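Local structure of periplasmic branched-chain amino acid-binding protein (Burkholderia mallei, 3I09) at residues Ser4-Phe9 with Gly70-Leu75; Leu249-Tyr254 with Asp349-Val354; Asp332-Glu337 with Val354-Gly359. The protein probably captures branched-chain amino acids or related small carboxylates in the periplasm and hands them to an ABC transporter in the inner membrane. All blocks are in the same frame, centred on the assembly; numbering follows the deposited sequence.

Contact 1 (Ser4-Phe9 with Gly70-Leu75); sequences SVKIGF and GGLDLL
Lys-6 is held against Gly-70 to Leu-74 by its backbone N, its backbone O and its amino group. Its carbonyl O takes two donors in the carbonyl plane, Asp-73 N at 2.9 Å and Leu-74 N at 3.1 Å. This double grip is possible because Asp-73 adopts a helix-like backbone conformation that turns consecutive N-H groups toward the same acceptor. The side chain of Asp-73 supplies the matching acceptor: OD2 receives Lys-6 N at 2.9 Å through its anti lone pair, in a nearly straight bond (167°). The chi1 of -69° places this carboxylate beside its own backbone N, with OD2 in front of the Lys-6 N-H. Lys-6 extends from the backbone and then bends at chi3 (-64°), which brings NZ to a lone pair of Gly-70 O at 2.8 Å, just past the end of helix 56-69. From Ile-7 and Leu-74 onward the strands pair in parallel, with Gly-8 N bonded to Leu-74 O at 2.9 Å. Leu-72 CD1 sits 3.4 Å from Gly-8 N, where the glycine has no side chain in its way. On the other side of the sheet Ile-7 CG2 and Leu-74 CD2 lie side by side, 4.0 Å apart. Strand 5-11 is flanked by strands 43-51 and 72-77, which helix 56-69 joins in a right-handed beta-alpha-beta crossover of the Rossmann-like lobe. That helix packs on Leu-72 and Leu-75, whereas Val-33 of helix 22-36 and Val-287 and Tyr-290 of helix 278-297 cover the Ile-7/Leu-74 face.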
ATOM      1  N   SER A   4       4.946 -12.023 -26.899  1.00 16.70           N
ATOM      2  CA  SER A   4       4.767 -10.795 -26.161  1.00 16.52           C
ATOM      3  C   SER A   4       5.400 -10.888 -24.775  1.00 15.99           C
ATOM      4  O   SER A   4       5.640 -11.982 -24.265  1.00 15.37           O
ATOM      5  CB  SER A   4       3.273 -10.491 -26.035  1.00 17.57           C
ATOM      6  OG  SER A   4       2.661 -11.350 -25.053  1.00 20.54           O
ATOM      7  N   VAL A   5       5.702  -9.729 -24.202  1.00 12.80           N
ATOM      8  CA  VAL A   5       6.035  -9.610 -22.790  1.00 12.86           C
ATOM      9  C   VAL A   5       4.719  -9.285 -22.078  1.00 12.60           C
ATOM     10  O   VAL A   5       4.060  -8.279 -22.375  1.00 13.26           O
ATOM     11  CB  VAL A   5       7.082  -8.543 -22.550  1.00 13.51           C
ATOM     12  CG1 VAL A   5       7.304  -8.320 -21.039  1.00 13.48           C
ATOM     13  CG2 VAL A   5       8.418  -8.959 -23.238  1.00 12.99           C
ATOM     14  N   LYS A   6       4.294 -10.181 -21.215  1.00 12.05           N
ATOM     15  CA  LYS A   6       2.956 -10.088 -20.636  1.00 12.61           C
ATOM     16  C   LYS A   6       2.970  -9.653 -19.166  1.00 12.25           C
ATOM     17  O   LYS A   6       3.612 -10.266 -18.319  1.00 11.62           O
ATOM     18  CB  LYS A   6       2.192 -11.412 -20.780  1.00 13.55           C
ATOM     19  CG  LYS A   6       0.754 -11.182 -20.301  1.00 19.02           C
ATOM     20  CD  LYS A   6      -0.283 -12.262 -20.655  1.00 22.99           C
ATOM     21  CE  LYS A   6      -0.545 -12.435 -22.116  1.00 26.10           C
ATOM     22  NZ  LYS A   6      -1.459 -13.635 -22.205  1.00 25.90           N
ATOM     23  N   ILE A   7       2.289  -8.550 -18.903  1.00 11.77           N
ATOM     24  CA  ILE A   7       2.121  -8.023 -17.536  1.00 11.43           C
ATOM     25  C   ILE A   7       0.677  -8.273 -17.094  1.00 12.81           C
ATOM     26  O   ILE A   7      -0.253  -7.882 -17.797  1.00 12.99           O
ATOM     27  CB  ILE A   7       2.415  -6.544 -17.545  1.00 10.59           C
ATOM     28  CG1 ILE A   7       3.889  -6.291 -17.951  1.00 12.30           C
ATOM     29  CG2 ILE A   7       2.089  -5.899 -16.163  1.00 11.15           C
ATOM     30  CD1 ILE A   7       4.260  -4.778 -18.031  1.00 12.06           C
ATOM     31  N   GLY A   8       0.493  -8.870 -15.922  1.00 12.25           N
ATOM     32  CA  GLY A   8      -0.841  -9.119 -15.404  1.00 13.59           C
ATOM     33  C   GLY A   8      -1.031  -8.355 -14.107  1.00 12.61           C
ATOM     34  O   GLY A   8      -0.123  -8.298 -13.288  1.00 14.83           O
ATOM     35  N   PHE A   9      -2.200  -7.748 -13.947  1.00 11.64           N
ATOM     36  CA  PHE A   9      -2.527  -6.948 -12.799  1.00 10.35           C
ATOM     37  C   PHE A   9      -3.785  -7.516 -12.166  1.00 10.17           C
ATOM     38  O   PHE A   9      -4.811  -7.642 -12.835  1.00 10.00           O
ATOM     39  CB  PHE A   9      -2.761  -5.509 -13.242  1.00 11.07           C
ATOM     40  CG  PHE A   9      -3.140  -4.546 -12.127  1.00 10.18           C
ATOM     41  CD1 PHE A   9      -2.410  -4.473 -10.963  1.00 11.90           C
ATOM     42  CD2 PHE A   9      -4.218  -3.676 -12.290  1.00 10.41           C
ATOM     43  CE1 PHE A   9      -2.753  -3.528  -9.938  1.00 13.30           C
ATOM     44  CE2 PHE A   9      -4.568  -2.767 -11.308  1.00  8.85           C
ATOM     45  CZ  PHE A   9      -3.828  -2.661 -10.162  1.00 10.73           C
ATOM     46  N   GLY A  70      -0.634 -18.590 -19.986  1.00 17.54           N
ATOM     47  CA  GLY A  70      -0.805 -17.256 -20.540  1.00 15.72           C
ATOM     48  C   GLY A  70       0.487 -16.541 -20.801  1.00 16.06           C
ATOM     49  O   GLY A  70       0.475 -15.384 -21.199  1.00 15.90           O
ATOM     50  N   GLY A  71       1.601 -17.220 -20.563  1.00 14.84           N
ATOM     51  CA  GLY A  71       2.906 -16.638 -20.810  1.00 14.35           C
ATOM     52  C   GLY A  71       3.257 -15.417 -19.966  1.00 13.09           C
ATOM     53  O   GLY A  71       4.032 -14.559 -20.411  1.00 14.56           O
ATOM     54  N   LEU A  72       2.761 -15.366 -18.737  1.00 12.51           N
ATOM     55  CA  LEU A  72       2.994 -14.209 -17.889  1.00 11.56           C
ATOM     56  C   LEU A  72       4.455 -14.015 -17.573  1.00 11.81           C
ATOM     57  O   LEU A  72       5.162 -14.980 -17.256  1.00 13.16           O
ATOM     58  CB  LEU A  72       2.227 -14.344 -16.589  1.00 11.79           C
ATOM     59  CG  LEU A  72       2.016 -13.034 -15.844  1.00 14.14           C
ATOM     60  CD1 LEU A  72       0.889 -12.217 -16.538  1.00 16.41           C
ATOM     61  CD2 LEU A  72       1.591 -13.311 -14.432  1.00 16.61           C
ATOM     62  N   ASP A  73       4.902 -12.764 -17.699  1.00 12.30           N
ATOM     63  CA  ASP A  73       6.272 -12.377 -17.345  1.00 12.04           C
ATOM     64  C   ASP A  73       6.374 -11.584 -16.020  1.00 12.61           C
ATOM     65  O   ASP A  73       7.324 -11.769 -15.230  1.00 13.06           O
ATOM     66  CB  ASP A  73       6.835 -11.583 -18.486  1.00 11.28           C
ATOM     67  CG  ASP A  73       7.069 -12.435 -19.691  1.00 12.54           C
ATOM     68  OD1 ASP A  73       7.899 -13.386 -19.564  1.00 14.72           O
ATOM     69  OD2 ASP A  73       6.366 -12.208 -20.714  1.00 11.23           O
ATOM     70  N   LEU A  74       5.411 -10.698 -15.789  1.00 11.80           N
ATOM     71  CA  LEU A  74       5.301  -9.952 -14.517  1.00 11.25           C
ATOM     72  C   LEU A  74       3.878 -10.063 -13.975  1.00 11.85           C
ATOM     73  O   LEU A  74       2.909  -9.821 -14.711  1.00 11.19           O
ATOM     74  CB  LEU A  74       5.603  -8.462 -14.717  1.00 11.48           C
ATOM     75  CG  LEU A  74       5.291  -7.512 -13.543  1.00 11.31           C
ATOM     76  CD1 LEU A  74       6.187  -7.814 -12.319  1.00 11.73           C
ATOM     77  CD2 LEU A  74       5.403  -6.015 -13.950  1.00 10.57           C
ATOM     78  N   LEU A  75       3.781 -10.377 -12.685  1.00 11.94           N
ATOM     79  CA  LEU A  75       2.544 -10.253 -11.915  1.00 11.96           C
ATOM     80  C   LEU A  75       2.638  -9.034 -11.016  1.00 11.77           C
ATOM     81  O   LEU A  75       3.547  -8.914 -10.156  1.00 11.75           O
ATOM     82  CB  LEU A  75       2.261 -11.508 -11.105  1.00 11.18           C
ATOM     83  CG  LEU A  75       0.995 -11.498 -10.257  1.00 11.91           C
ATOM     84  CD1 LEU A  75      -0.253 -11.365 -11.161  1.00 11.37           C
ATOM     85  CD2 LEU A  75       0.924 -12.756  -9.317  1.00 12.32           C
TER

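Contact 2 (Leu249-Tyr254 with Asp349-Val354); sequences LTDSWY and DYYKVV
The backbones carrying Tyr-254 and Tyr-351 come no closer than 8.2 Å between CA atoms, and no direct hydrogen bond joins the two segments, so side chains and two waters make the contact. Both tyrosines are modelled in two conformations, and the contacts described belong to one of them. Tyr-254 CB rests 3.8 Å from Tyr-351 CE2, and the two rings meet obliquely, with centroids 5.9 Å apart and planes at 62°. Tyr-254 has CG between its backbone N and carbonyl carbon (chi1 59°), which carries the ring across Val-353 at about a right angle. The approach of Tyr-254 OH to Val-353 CG2 is too close to be trusted. On the CE1 side of the Tyr-351 ring, Leu-249 CD1 packs 4.2 Å from CE1. Strands 248-251 and 351-357 are not paired with each other but lie on either side of strand 329-338 in an antiparallel sheet, and Met-336 of that middle strand touches Tyr-351, Tyr-254 and Asp-251. The polar end of Tyr-351 stops 4.1 Å short, OH to Asp-251 OD2, and water fills in. One water donates to Trp-253 O at 2.7 Å and to Tyr-351 OH at 3.1 Å, with a weak link to Asp-251 OD2. A second water accepts from Tyr-351 OH at 2.8 Å; its distance to Asp-251 OD2 is doubtfully short. The remaining carboxylate oxygen, OD1, is fixed by Ser-252 N, which meets it on the anti side, somewhat out of the carboxylate plane, and by Ser-278 OG on helix 278-297.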
ATOM      1  N   LEU A 249      -1.024  10.841   9.344  1.00 15.16           N
ATOM      2  CA  LEU A 249      -0.943   9.624   8.567  1.00 15.63           C
ATOM      3  C   LEU A 249       0.436   9.483   7.938  1.00 14.98           C
ATOM      4  O   LEU A 249       1.197  10.454   7.862  1.00 14.09           O
ATOM      5  CB  LEU A 249      -2.064   9.580   7.527  1.00 17.36           C
ATOM      6  CG  LEU A 249      -2.146  10.704   6.546  1.00 18.31           C
ATOM      7  CD1 LEU A 249      -1.300  10.292   5.411  1.00 20.21           C
ATOM      8  CD2 LEU A 249      -3.616  10.981   6.073  1.00 19.82           C
ATOM      9  N   THR A 250       0.733   8.262   7.504  1.00 14.20           N
ATOM     10  CA  THR A 250       1.970   7.929   6.838  1.00 13.70           C
ATOM     11  C   THR A 250       1.639   7.544   5.405  1.00 15.27           C
ATOM     12  O   THR A 250       0.763   6.693   5.192  1.00 14.47           O
ATOM     13  CB  THR A 250       2.706   6.756   7.542  1.00 15.13           C
ATOM     14  OG1 THR A 250       3.075   7.167   8.840  1.00 15.67           O
ATOM     15  CG2 THR A 250       3.999   6.398   6.839  1.00 13.57           C
ATOM     16  N   ASP A 251       2.306   8.154   4.426  1.00 14.42           N
ATOM     17  CA  ASP A 251       2.055   7.754   3.013  1.00 15.35           C
ATOM     18  C   ASP A 251       3.351   7.789   2.242  1.00 13.54           C
ATOM     19  O   ASP A 251       4.323   8.364   2.703  1.00 12.38           O
ATOM     20  CB  ASP A 251       0.980   8.627   2.350  1.00 17.69           C
ATOM     21  CG  ASP A 251       0.196   7.877   1.171  1.00 22.47           C
ATOM     22  OD1 ASP A 251       0.663   6.829   0.653  1.00 26.43           O
ATOM     23  OD2 ASP A 251      -0.947   8.291   0.828  1.00 24.75           O
ATOM     24  N   SER A 252       3.381   7.173   1.061  1.00 11.70           N
ATOM     25  CA  SER A 252       4.610   7.108   0.287  1.00 11.33           C
ATOM     26  C   SER A 252       4.737   8.160  -0.787  1.00 12.35           C
ATOM     27  O   SER A 252       5.808   8.298  -1.369  1.00 11.72           O
ATOM     28  CB  SER A 252       4.754   5.717  -0.369  1.00 13.17           C
ATOM     29  OG  SER A 252       3.787   5.529  -1.385  1.00 11.84           O
ATOM     30  N   TRP A 253       3.640   8.840  -1.123  1.00 10.97           N
ATOM     31  CA  TRP A 253       3.622   9.763  -2.279  1.00 11.89           C
ATOM     32  C   TRP A 253       2.374  10.602  -2.207  1.00 12.24           C
ATOM     33  O   TRP A 253       1.341  10.146  -1.698  1.00 13.87           O
ATOM     34  CB  TRP A 253       3.616   8.957  -3.564  1.00 10.99           C
ATOM     35  CG  TRP A 253       3.755   9.726  -4.826  1.00 10.93           C
ATOM     36  CD1 TRP A 253       4.921  10.047  -5.452  1.00 13.44           C
ATOM     37  CD2 TRP A 253       2.701  10.225  -5.653  1.00 11.10           C
ATOM     38  NE1 TRP A 253       4.666  10.732  -6.622  1.00 15.23           N
ATOM     39  CE2 TRP A 253       3.301  10.837  -6.773  1.00 12.31           C
ATOM     40  CE3 TRP A 253       1.306  10.215  -5.559  1.00 11.83           C
ATOM     41  CZ2 TRP A 253       2.547  11.464  -7.779  1.00 10.72           C
ATOM     42  CZ3 TRP A 253       0.557  10.778  -6.599  1.00 11.88           C
ATOM     43  CH2 TRP A 253       1.174  11.417  -7.667  1.00 10.49           C
ATOM     44  N   TYR A 254       2.487  11.851  -2.668  1.00 12.21           N
ATOM     45  CA  TYR A 254       1.325  12.723  -2.748  0.50 12.42           C
ATOM     46  C   TYR A 254       1.507  13.632  -3.950  1.00 11.96           C
ATOM     47  O   TYR A 254       2.650  14.087  -4.280  1.00 12.36           O
ATOM     48  CB  TYR A 254       1.045  13.514  -1.438  0.50 12.63           C
ATOM     49  CG  TYR A 254       2.162  14.421  -0.969  0.50 12.81           C
ATOM     50  CD1 TYR A 254       3.348  13.903  -0.457  0.50 15.06           C
ATOM     51  CD2 TYR A 254       2.029  15.807  -1.033  0.50 15.32           C
ATOM     52  CE1 TYR A 254       4.368  14.744  -0.012  0.50 15.24           C
ATOM     53  CE2 TYR A 254       3.039  16.643  -0.599  0.50 13.79           C
ATOM     54  CZ  TYR A 254       4.203  16.108  -0.095  0.50 14.71           C
ATOM     55  OH  TYR A 254       5.212  16.943   0.312  0.50 17.52           O
ATOM     56  N   ASP A 349      -6.136  19.452  -2.309  1.00 12.12           N
ATOM     57  CA  ASP A 349      -5.030  19.942  -1.481  1.00 12.26           C
ATOM     58  C   ASP A 349      -5.312  19.568  -0.023  1.00 11.76           C
ATOM     59  O   ASP A 349      -5.949  20.318   0.682  1.00 12.64           O
ATOM     60  CB  ASP A 349      -4.860  21.462  -1.684  1.00 12.67           C
ATOM     61  CG  ASP A 349      -3.839  22.095  -0.755  1.00 13.45           C
ATOM     62  OD1 ASP A 349      -2.994  21.372  -0.226  1.00 12.35           O
ATOM     63  OD2 ASP A 349      -3.850  23.344  -0.600  1.00 13.36           O
ATOM     64  N   TYR A 350      -4.842  18.397   0.415  1.00 11.18           N
ATOM     65  CA  TYR A 350      -5.250  17.861   1.699  1.00 11.61           C
ATOM     66  C   TYR A 350      -4.158  17.752   2.760  1.00 13.64           C
ATOM     67  O   TYR A 350      -4.508  17.621   3.948  1.00 13.17           O
ATOM     68  CB  TYR A 350      -5.869  16.456   1.521  1.00 12.03           C
ATOM     69  CG  TYR A 350      -7.088  16.352   0.627  1.00  9.78           C
ATOM     70  CD1 TYR A 350      -7.934  17.435   0.400  1.00 12.12           C
ATOM     71  CD2 TYR A 350      -7.481  15.121   0.095  1.00 12.34           C
ATOM     72  CE1 TYR A 350      -9.086  17.304  -0.367  1.00 12.93           C
ATOM     73  CE2 TYR A 350      -8.627  15.000  -0.699  1.00 11.86           C
ATOM     74  CZ  TYR A 350      -9.394  16.079  -0.940  1.00 15.31           C
ATOM     75  OH  TYR A 350     -10.513  15.973  -1.721  1.00 18.70           O
ATOM     76  N   TYR A 351      -2.878  17.775   2.374  1.00 12.99           N
ATOM     77  CA  TYR A 351      -1.778  17.383   3.252  0.50 14.01           C
ATOM     78  C   TYR A 351      -0.821  18.494   3.632  1.00 15.01           C
ATOM     79  O   TYR A 351      -0.481  19.313   2.788  1.00 14.73           O
ATOM     80  CB  TYR A 351      -0.907  16.383   2.518  0.50 14.02           C
ATOM     81  CG  TYR A 351      -1.580  15.153   2.000  0.50 13.61           C
ATOM     82  CD1 TYR A 351      -1.921  14.116   2.857  0.50 16.24           C
ATOM     83  CD2 TYR A 351      -1.801  14.985   0.643  0.50 12.14           C
ATOM     84  CE1 TYR A 351      -2.478  12.959   2.379  0.50 14.94           C
ATOM     85  CE2 TYR A 351      -2.381  13.828   0.153  0.50 13.03           C
ATOM     86  CZ  TYR A 351      -2.729  12.828   1.027  0.50 14.46           C
ATOM     87  OH  TYR A 351      -3.305  11.677   0.555  0.50 14.11           O
ATOM     88  N   LYS A 352      -0.332  18.454   4.866  1.00 16.27           N
ATOM     89  CA  LYS A 352       0.803  19.219   5.324  1.00 17.76           C
ATOM     90  C   LYS A 352       1.857  18.172   5.639  1.00 19.53           C
ATOM     91  O   LYS A 352       1.558  17.201   6.344  1.00 18.53           O
ATOM     92  CB  LYS A 352       0.450  19.966   6.598  1.00 18.85           C
ATOM     93  CG  LYS A 352      -0.534  21.114   6.385  1.00 21.82           C
ATOM     94  CD  LYS A 352      -0.901  21.863   7.676  1.00 24.05           C
ATOM     95  CE  LYS A 352      -1.885  21.102   8.565  1.00 25.68           C
ATOM     96  NZ  LYS A 352      -2.462  22.012   9.599  1.00 24.60           N
ATOM     97  N   VAL A 353       3.087  18.345   5.164  1.00 20.34           N
ATOM     98  CA  VAL A 353       4.142  17.384   5.554  1.00 21.77           C
ATOM     99  C   VAL A 353       4.676  17.694   6.961  1.00 21.28           C
ATOM    100  O   VAL A 353       5.143  18.803   7.252  1.00 23.26           O
ATOM    101  CB  VAL A 353       5.294  17.323   4.531  1.00 22.71           C
ATOM    102  CG1 VAL A 353       6.371  16.318   5.003  1.00 23.24           C
ATOM    103  CG2 VAL A 353       4.780  16.961   3.152  1.00 23.48           C
ATOM    104  N   VAL A 354       4.590  16.740   7.853  1.00 19.77           N
ATOM    105  CA  VAL A 354       5.093  16.906   9.212  1.00 19.57           C
ATOM    106  C   VAL A 354       6.599  16.548   9.225  1.00 19.19           C
ATOM    107  O   VAL A 354       7.417  17.268   9.804  1.00 19.22           O
ATOM    108  CB  VAL A 354       4.307  15.994  10.177  1.00 19.20           C
ATOM    109  CG1 VAL A 354       4.810  16.072  11.651  1.00 20.65           C
ATOM    110  CG2 VAL A 354       2.844  16.319  10.127  1.00 21.64           C
TER
HETATM  111  O   HOH W   1      -1.255  10.777  -1.525  1.00 14.70           O
HETATM  112  O   HOH W   2      -2.561   9.529   2.109  1.00 16.98           O

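Contact 3 (Asp332-Glu337 with Val354-Gly359); sequences DMYLME and VATIPG. With EDO (1,2-ethanediol), chain H.
A classic beta bulge interrupts the antiparallel pairing of strands 329-338 and 351-357, where Val-354 and Ala-355 both face Leu-335. Leu-335 O accepts from both of them, from Val-354 N at 2.7 Å and from Ala-355 N at 3.2 Å, while Leu-335 N returns a bond to Ala-355 O. Beyond the bulge the ladder is regular: Met-333 and Ile-357 form a hydrogen-bonded pair, the bond from Ile-357 N to Met-333 O measuring 2.7 Å, and Tyr-334 and Thr-356 form the non-hydrogen-bonded pair between. Val-354 CG1 packs against Leu-335 CD2 at 3.8 Å, the two side chains crossing at a slant. On the face of Met-333, Leu-335, Ala-355 and Ile-357, Leu-335 and Met-333 (a selenomethionine) reach helix 124-137 through Ala-134 and Ala-126. The opposite face carries Tyr-334 and Thr-356 side by side, with Thr-356 OG1 at the edge of the tyrosine ring, 3.7 Å from CE1. The pairing ends where Pro-358 takes the N-cap position of the short helix 359-362. There Asp-332 turns its carboxylate back beside its own backbone N (chi1 -69°), and OD1 receives the first helical N-H, Gly-359 N, at 3.0 Å, on its anti side and 21° out of the carboxylate plane. The same OD1 accepts a weak bond of 3.1 Å from O1 of a 1,2-ethanediol, probably a crystallisation additive.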
ATOM      1  N   ASP A 332      11.992   6.879   0.929  1.00 11.32           N
ATOM      2  CA  ASP A 332      11.512   7.747   2.000  1.00 12.92           C
ATOM      3  C   ASP A 332       9.987   7.670   2.102  1.00 12.17           C
ATOM      4  O   ASP A 332       9.284   7.557   1.094  1.00 11.85           O
ATOM      5  CB  ASP A 332      11.869   9.204   1.731  1.00 13.40           C
ATOM      6  CG  ASP A 332      13.365   9.505   1.831  1.00 17.16           C
ATOM      7  OD1 ASP A 332      14.188   8.646   2.249  1.00 14.65           O
ATOM      8  OD2 ASP A 332      13.690  10.671   1.462  1.00 19.59           O
HETATM    9  N   MSE A 333       9.496   7.762   3.325  1.00 12.21           N
HETATM   10  CA  MSE A 333       8.084   7.832   3.610  1.00 12.58           C
HETATM   11  C   MSE A 333       7.788   9.226   4.194  1.00 12.78           C
HETATM   12  O   MSE A 333       8.723   9.947   4.614  1.00 13.73           O
HETATM   13  CB  MSE A 333       7.696   6.716   4.587  1.00 12.64           C
HETATM   14  CG  MSE A 333       7.931   5.315   4.065  1.00 11.46           C
HETATM   15 SE   MSE A 333       6.765   4.798   2.535  0.75 14.35          SE
HETATM   16  CE  MSE A 333       5.192   4.564   3.470  1.00 13.84           C
ATOM     17  N   TYR A 334       6.511   9.620   4.210  1.00 13.17           N
ATOM     18  CA  TYR A 334       6.097  10.959   4.651  1.00 12.64           C
ATOM     19  C   TYR A 334       5.060  10.859   5.757  1.00 12.93           C
ATOM     20  O   TYR A 334       4.029  10.187   5.587  1.00 15.29           O
ATOM     21  CB  TYR A 334       5.527  11.764   3.461  1.00 12.58           C
ATOM     22  CG  TYR A 334       6.553  11.821   2.358  1.00 13.94           C
ATOM     23  CD1 TYR A 334       7.635  12.676   2.458  1.00 16.92           C
ATOM     24  CD2 TYR A 334       6.512  10.922   1.291  1.00 16.07           C
ATOM     25  CE1 TYR A 334       8.623  12.695   1.517  1.00 19.19           C
ATOM     26  CE2 TYR A 334       7.500  10.922   0.339  1.00 19.60           C
ATOM     27  CZ  TYR A 334       8.551  11.810   0.453  1.00 20.97           C
ATOM     28  OH  TYR A 334       9.556  11.808  -0.476  1.00 24.31           O
ATOM     29  N   LEU A 335       5.318  11.550   6.857  1.00 13.18           N
ATOM     30  CA  LEU A 335       4.339  11.742   7.937  1.00 13.09           C
ATOM     31  C   LEU A 335       3.611  13.028   7.592  1.00 14.17           C
ATOM     32  O   LEU A 335       4.237  14.080   7.464  1.00 14.21           O
ATOM     33  CB  LEU A 335       5.051  11.903   9.270  1.00 14.19           C
ATOM     34  CG  LEU A 335       4.162  11.927  10.516  1.00 15.03           C
ATOM     35  CD1 LEU A 335       3.459  10.548  10.669  1.00 13.41           C
ATOM     36  CD2 LEU A 335       4.967  12.282  11.758  1.00 17.76           C
HETATM   37  N   MSE A 336       2.298  12.943   7.409  1.00 14.41           N
HETATM   38  CA  MSE A 336       1.499  14.100   7.040  1.00 15.28           C
HETATM   39  C   MSE A 336       0.366  14.352   7.979  1.00 14.48           C
HETATM   40  O   MSE A 336      -0.076  13.448   8.718  1.00 13.31           O
HETATM   41  CB  MSE A 336       1.005  13.868   5.634  1.00 15.57           C
HETATM   42  CG  MSE A 336       2.304  13.640   4.886  1.00 21.89           C
HETATM   43 SE   MSE A 336       2.213  13.971   3.208  0.75 27.75          SE
HETATM   44  CE  MSE A 336       0.994  12.602   2.900  1.00 19.83           C
ATOM     45  N   GLU A 337      -0.079  15.606   7.990  1.00 13.90           N
ATOM     46  CA  GLU A 337      -1.248  15.955   8.754  1.00 13.25           C
ATOM     47  C   GLU A 337      -2.315  16.462   7.785  1.00 12.07           C
ATOM     48  O   GLU A 337      -2.019  17.230   6.874  1.00 12.98           O
ATOM     49  CB  GLU A 337      -0.923  17.000   9.837  1.00 14.07           C
ATOM     50  CG  GLU A 337      -2.126  17.341  10.672  1.00 15.43           C
ATOM     51  CD  GLU A 337      -1.866  18.388  11.783  1.00 20.51           C
ATOM     52  OE1 GLU A 337      -0.953  19.224  11.614  1.00 22.60           O
ATOM     53  OE2 GLU A 337      -2.634  18.397  12.778  1.00 17.95           O
ATOM     54  N   VAL A 354       4.590  16.740   7.853  1.00 19.77           N
ATOM     55  CA  VAL A 354       5.093  16.906   9.212  1.00 19.57           C
ATOM     56  C   VAL A 354       6.599  16.548   9.225  1.00 19.19           C
ATOM     57  O   VAL A 354       7.417  17.268   9.804  1.00 19.22           O
ATOM     58  CB  VAL A 354       4.307  15.994  10.177  1.00 19.20           C
ATOM     59  CG1 VAL A 354       4.810  16.072  11.651  1.00 20.65           C
ATOM     60  CG2 VAL A 354       2.844  16.319  10.127  1.00 21.64           C
ATOM     61  N   ALA A 355       6.953  15.435   8.583  1.00 17.74           N
ATOM     62  CA  ALA A 355       8.325  14.923   8.567  1.00 17.38           C
ATOM     63  C   ALA A 355       8.530  13.996   7.378  1.00 16.46           C
ATOM     64  O   ALA A 355       7.598  13.348   6.896  1.00 13.54           O
ATOM     65  CB  ALA A 355       8.663  14.176   9.857  1.00 17.52           C
ATOM     66  N   THR A 356       9.761  13.975   6.892  1.00 16.49           N
ATOM     67  CA  THR A 356      10.197  12.930   5.969  1.00 16.20           C
ATOM     68  C   THR A 356      10.861  11.831   6.789  1.00 16.83           C
ATOM     69  O   THR A 356      11.754  12.119   7.595  1.00 17.36           O
ATOM     70  CB  THR A 356      11.164  13.495   4.937  1.00 16.26           C
ATOM     71  OG1 THR A 356      10.484  14.476   4.156  1.00 16.54           O
ATOM     72  CG2 THR A 356      11.708  12.406   4.017  1.00 17.29           C
ATOM     73  N   ILE A 357      10.452  10.578   6.593  1.00 15.99           N
ATOM     74  CA  ILE A 357      11.040   9.444   7.305  1.00 15.60           C
ATOM     75  C   ILE A 357      12.022   8.787   6.369  1.00 16.27           C
ATOM     76  O   ILE A 357      11.598   8.247   5.328  1.00 15.27           O
ATOM     77  CB  ILE A 357       9.994   8.399   7.731  1.00 16.84           C
ATOM     78  CG1 ILE A 357       8.860   9.060   8.537  1.00 18.48           C
ATOM     79  CG2 ILE A 357      10.645   7.288   8.589  1.00 14.34           C
ATOM     80  CD1 ILE A 357       7.589   8.241   8.530  1.00 21.11           C
ATOM     81  N   PRO A 358      13.325   8.816   6.703  1.00 17.15           N
ATOM     82  CA  PRO A 358      14.252   8.230   5.734  1.00 17.78           C
ATOM     83  C   PRO A 358      13.970   6.752   5.490  1.00 17.27           C
ATOM     84  O   PRO A 358      13.622   6.010   6.416  1.00 16.82           O
ATOM     85  CB  PRO A 358      15.643   8.410   6.395  1.00 18.49           C
ATOM     86  CG  PRO A 358      15.472   9.504   7.395  1.00 19.31           C
ATOM     87  CD  PRO A 358      14.029   9.377   7.877  1.00 18.05           C
ATOM     88  N   GLY A 359      14.128   6.347   4.238  1.00 18.26           N
ATOM     89  CA  GLY A 359      13.859   5.001   3.814  1.00 19.15           C
ATOM     90  C   GLY A 359      14.518   3.954   4.675  1.00 20.46           C
ATOM     91  O   GLY A 359      13.864   3.031   5.125  1.00 19.69           O
TER
HETATM   92  C1  EDO H  10      15.898   5.323   0.014  1.00 40.65           C
HETATM   93  O1  EDO H  10      15.499   6.005   1.205  1.00 39.18           O
HETATM   94  C2  EDO H  10      17.357   5.564  -0.299  1.00 43.83           C
HETATM   95  O2  EDO H  10      17.519   6.040  -1.638  1.00 45.59           O

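In the fold
Contact 1 closes first along the chain; contacts 2 and 3 then interleave. Contact 1, in the N-terminal six-stranded sheet, lies about 33 Å and 34 Å, centre to centre, from contacts 2 and 3, on the opposite side of the chain's centre. Contacts 2 and 3 have centres about 8 Å apart and touch, sharing Val-354 and the antiparallel sheet in which strand 329-338 runs between strands 248-251 and 351-357; Met-336/Leu-249 and Glu-337/Lys-352 backbone bonds stitch them together. Acetoacetic acid lies about 10 Å from the Asp-251 side chain and 12 Å from that of Met-333, so both contacts lie near the ligand without lining its pocket. Type I periplasmic binding proteins have two lobes around a binding cleft.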